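Phosphate-specific transport system accessory protein PhoU homolog (Pseudomonas aeruginosa, PDB 4Q25) probably takes part in regulating phosphate uptake, as a homodimeric helix-bundle protein of the PhoU family that acts as a negative regulator of the Pho regulon. Local coordinates at residues G31-Q36 and E101-E106. Residues are numbered along the deposited sequence; the frame is centred on the assembly and turned at random.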
ATOM      1  N   GLY A  31      16.981   3.111  -7.377  1.00 42.28           N
ATOM      2  CA  GLY A  31      18.182   3.529  -6.698  1.00 40.65           C
ATOM      3  C   GLY A  31      17.851   4.655  -5.748  1.00 44.10           C
ATOM      4  O   GLY A  31      18.268   4.625  -4.583  1.00 43.41           O
ATOM      5  N   LEU A  32      17.085   5.636  -6.222  1.00 40.69           N
ATOM      6  CA  LEU A  32      16.659   6.760  -5.372  1.00 42.11           C
ATOM      7  C   LEU A  32      15.814   6.323  -4.172  1.00 40.80           C
ATOM      8  O   LEU A  32      15.943   6.816  -3.065  1.00 40.05           O
ATOM      9  CB  LEU A  32      15.885   7.761  -6.193  1.00 45.65           C
ATOM     10  CG  LEU A  32      15.752   9.107  -5.539  1.00 52.17           C
ATOM     11  CD1 LEU A  32      17.081   9.578  -4.962  1.00 59.68           C
ATOM     12  CD2 LEU A  32      15.262  10.100  -6.563  1.00 54.37           C
ATOM     13  N   VAL A  33      14.983   5.331  -4.393  1.00 40.69           N
ATOM     14  CA  VAL A  33      14.086   4.816  -3.367  1.00 39.23           C
ATOM     15  C   VAL A  33      14.848   3.987  -2.315  1.00 41.92           C
ATOM     16  O   VAL A  33      14.528   4.017  -1.110  1.00 40.53           O
ATOM     17  CB  VAL A  33      13.016   3.962  -4.045  1.00 38.67           C
ATOM     18  CG1 VAL A  33      12.561   2.833  -3.162  1.00 42.93           C
ATOM     19  CG2 VAL A  33      11.870   4.834  -4.466  1.00 40.45           C
ATOM     20  N   GLU A  34      15.841   3.244  -2.786  1.00 35.58           N
ATOM     21  CA  GLU A  34      16.664   2.421  -1.942  1.00 37.13           C
ATOM     22  C   GLU A  34      17.496   3.307  -1.014  1.00 35.27           C
ATOM     23  O   GLU A  34      17.728   2.980   0.123  1.00 31.02           O
ATOM     24  CB  GLU A  34      17.547   1.552  -2.835  1.00 38.59           C
ATOM     25  CG  GLU A  34      18.435   0.528  -2.169  1.00 45.32           C
ATOM     26  CD  GLU A  34      19.381  -0.124  -3.186  1.00 56.83           C
ATOM     27  OE1 GLU A  34      18.945  -0.354  -4.361  1.00 49.23           O
ATOM     28  OE2 GLU A  34      20.559  -0.395  -2.809  1.00 56.74           O
ATOM     29  N   LYS A  35      17.953   4.428  -1.536  1.00 38.74           N
ATOM     30  CA  LYS A  35      18.654   5.404  -0.741  1.00 38.99           C
ATOM     31  C   LYS A  35      17.723   6.072   0.273  1.00 37.52           C
ATOM     32  O   LYS A  35      18.166   6.414   1.369  1.00 34.14           O
ATOM     33  CB  LYS A  35      19.290   6.439  -1.641  1.00 40.63           C
ATOM     34  CG  LYS A  35      20.175   7.410  -0.913  1.00 40.22           C
ATOM     35  CD  LYS A  35      20.593   8.524  -1.836  1.00 44.74           C
ATOM     36  CE  LYS A  35      21.364   9.597  -1.069  1.00 52.36           C
ATOM     37  NZ  LYS A  35      20.534  10.171   0.034  1.00 53.26           N
ATOM     38  N   GLN A  36      16.447   6.249  -0.080  1.00 33.88           N
ATOM     39  CA  GLN A  36      15.480   6.711   0.884  1.00 33.59           C
ATOM     40  C   GLN A  36      15.323   5.699   2.053  1.00 33.70           C
ATOM     41  O   GLN A  36      15.174   6.084   3.217  1.00 33.84           O
ATOM     42  CB  GLN A  36      14.120   6.972   0.226  1.00 37.04           C
ATOM     43  CG  GLN A  36      13.864   8.378  -0.303  1.00 40.85           C
ATOM     44  CD  GLN A  36      12.352   8.656  -0.427  1.00 46.78           C
ATOM     45  OE1 GLN A  36      11.616   7.847  -0.967  1.00 51.61           O
ATOM     46  NE2 GLN A  36      11.891   9.771   0.106  1.00 49.22           N
ATOM     47  N   GLU A 101       7.164   3.282  -5.604  1.00 37.79           N
ATOM     48  CA  GLU A 101       6.533   4.414  -5.003  1.00 37.96           C
ATOM     49  C   GLU A 101       6.084   4.084  -3.569  1.00 38.12           C
ATOM     50  O   GLU A 101       6.295   4.851  -2.650  1.00 34.95           O
ATOM     51  CB  GLU A 101       5.358   4.876  -5.849  1.00 43.54           C
ATOM     52  CG  GLU A 101       4.922   6.304  -5.550  1.00 45.22           C
ATOM     53  CD  GLU A 101       3.928   6.387  -4.401  1.00 52.66           C
ATOM     54  OE1 GLU A 101       3.288   5.355  -4.059  1.00 55.08           O
ATOM     55  OE2 GLU A 101       3.783   7.501  -3.836  1.00 59.23           O
ATOM     56  N   ARG A 102       5.453   2.935  -3.383  1.00 41.00           N
ATOM     57  CA  ARG A 102       4.997   2.539  -2.056  1.00 39.01           C
ATOM     58  C   ARG A 102       6.172   2.300  -1.103  1.00 37.84           C
ATOM     59  O   ARG A 102       6.058   2.566   0.069  1.00 35.56           O
ATOM     60  CB  ARG A 102       4.124   1.300  -2.113  1.00 38.62           C
ATOM     61  CG  ARG A 102       2.813   1.464  -2.850  1.00 40.55           C
ATOM     62  CD  ARG A 102       1.856   2.398  -2.150  1.00 44.46           C
ATOM     63  NE  ARG A 102       1.490   3.513  -3.047  1.00 56.55           N
ATOM     64  CZ  ARG A 102       0.465   3.503  -3.901  1.00 52.46           C
ATOM     65  NH1 ARG A 102      -0.321   2.457  -3.985  1.00 50.49           N
ATOM     66  NH2 ARG A 102       0.234   4.545  -4.684  1.00 56.94           N
ATOM     67  N   ILE A 103       7.301   1.821  -1.615  1.00 37.77           N
ATOM     68  CA  ILE A 103       8.499   1.694  -0.795  1.00 37.77           C
ATOM     69  C   ILE A 103       8.981   3.074  -0.318  1.00 38.91           C
ATOM     70  O   ILE A 103       9.356   3.226   0.845  1.00 37.29           O
ATOM     71  CB  ILE A 103       9.605   0.960  -1.546  1.00 35.00           C
ATOM     72  CG1 ILE A 103       9.247  -0.502  -1.684  1.00 37.82           C
ATOM     73  CG2 ILE A 103      10.941   1.082  -0.852  1.00 36.03           C
ATOM     74  CD1 ILE A 103      10.117  -1.257  -2.689  1.00 35.10           C
ATOM     75  N   GLY A 104       8.992   4.050  -1.226  1.00 36.25           N
ATOM     76  CA  GLY A 104       9.387   5.424  -0.918  1.00 33.12           C
ATOM     77  C   GLY A 104       8.447   6.082   0.079  1.00 36.27           C
ATOM     78  O   GLY A 104       8.884   6.791   1.006  1.00 36.35           O
ATOM     79  N   ASP A 105       7.152   5.841  -0.079  1.00 34.11           N
ATOM     80  CA  ASP A 105       6.206   6.345   0.883  1.00 42.22           C
ATOM     81  C   ASP A 105       6.393   5.721   2.288  1.00 41.42           C
ATOM     82  O   ASP A 105       6.309   6.423   3.279  1.00 36.13           O
ATOM     83  CB  ASP A 105       4.770   6.130   0.415  1.00 47.14           C
ATOM     84  CG  ASP A 105       3.767   6.789   1.346  1.00 54.44           C
ATOM     85  OD1 ASP A 105       3.856   8.030   1.603  1.00 53.65           O
ATOM     86  OD2 ASP A 105       2.904   6.051   1.848  1.00 56.81           O
ATOM     87  N   GLU A 106       6.650   4.413   2.363  1.00 37.54           N
ATOM     88  CA  GLU A 106       6.889   3.782   3.644  1.00 37.09           C
ATOM     89  C   GLU A 106       8.183   4.315   4.278  1.00 34.67           C
ATOM     90  O   GLU A 106       8.237   4.492   5.466  1.00 31.40           O
ATOM     91  CB  GLU A 106       6.961   2.256   3.516  1.00 38.36           C
ATOM     92  CG  GLU A 106       5.663   1.582   3.092  1.00 38.87           C
ATOM     93  CD  GLU A 106       4.531   1.740   4.095  1.00 45.05           C
ATOM     94  OE1 GLU A 106       3.363   1.541   3.686  1.00 45.81           O
ATOM     95  OE2 GLU A 106       4.779   2.059   5.284  1.00 43.91           O
TER
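Val33 faces Gly104 across two nearly parallel helices, their CA atoms 5.3 Å apart, and its CG1 methyl bears on CG2 of Ile103 at 3.3 Å. That is tighter than usual for two carbons, and the two branched side chains cross at about a right angle. In Ile103, CG2 lies anti to the backbone N and the longer CG1 branch lies beside it (chi1 -71°), which leaves the short methyl to meet the valine. Both residues are compact and apolar, fitting a buried seam; the axes of segments 31-36 and 101-106 come within 8.9 Å and run 23° from parallel.

Gly104 is the flat spot of the pair: with no side chain, its backbone can be approached closely. The extended Gln36 uses this surface, placing OE1 3.3 Å from Gly104 CA, in van der Waals contact, and 3.5 Å from Gly104 O. Both oxygens are acceptors and form no hydrogen bond with each other. The amide's NE2 instead makes a weak hydrogen bond to the carbonyl of Val55, which gives a buried polar group a partner.

Helix 59-78 flanks Val33 and Gln36 at Ile62, while Ile103 also touches Val141 of helix 127-149 and Ile204 of helix 188-220. The contact thus joins helices 15-45 and 84-120, packed side by side in the core of an all-helical PhoU bundle, with a single glycine at the point of approach.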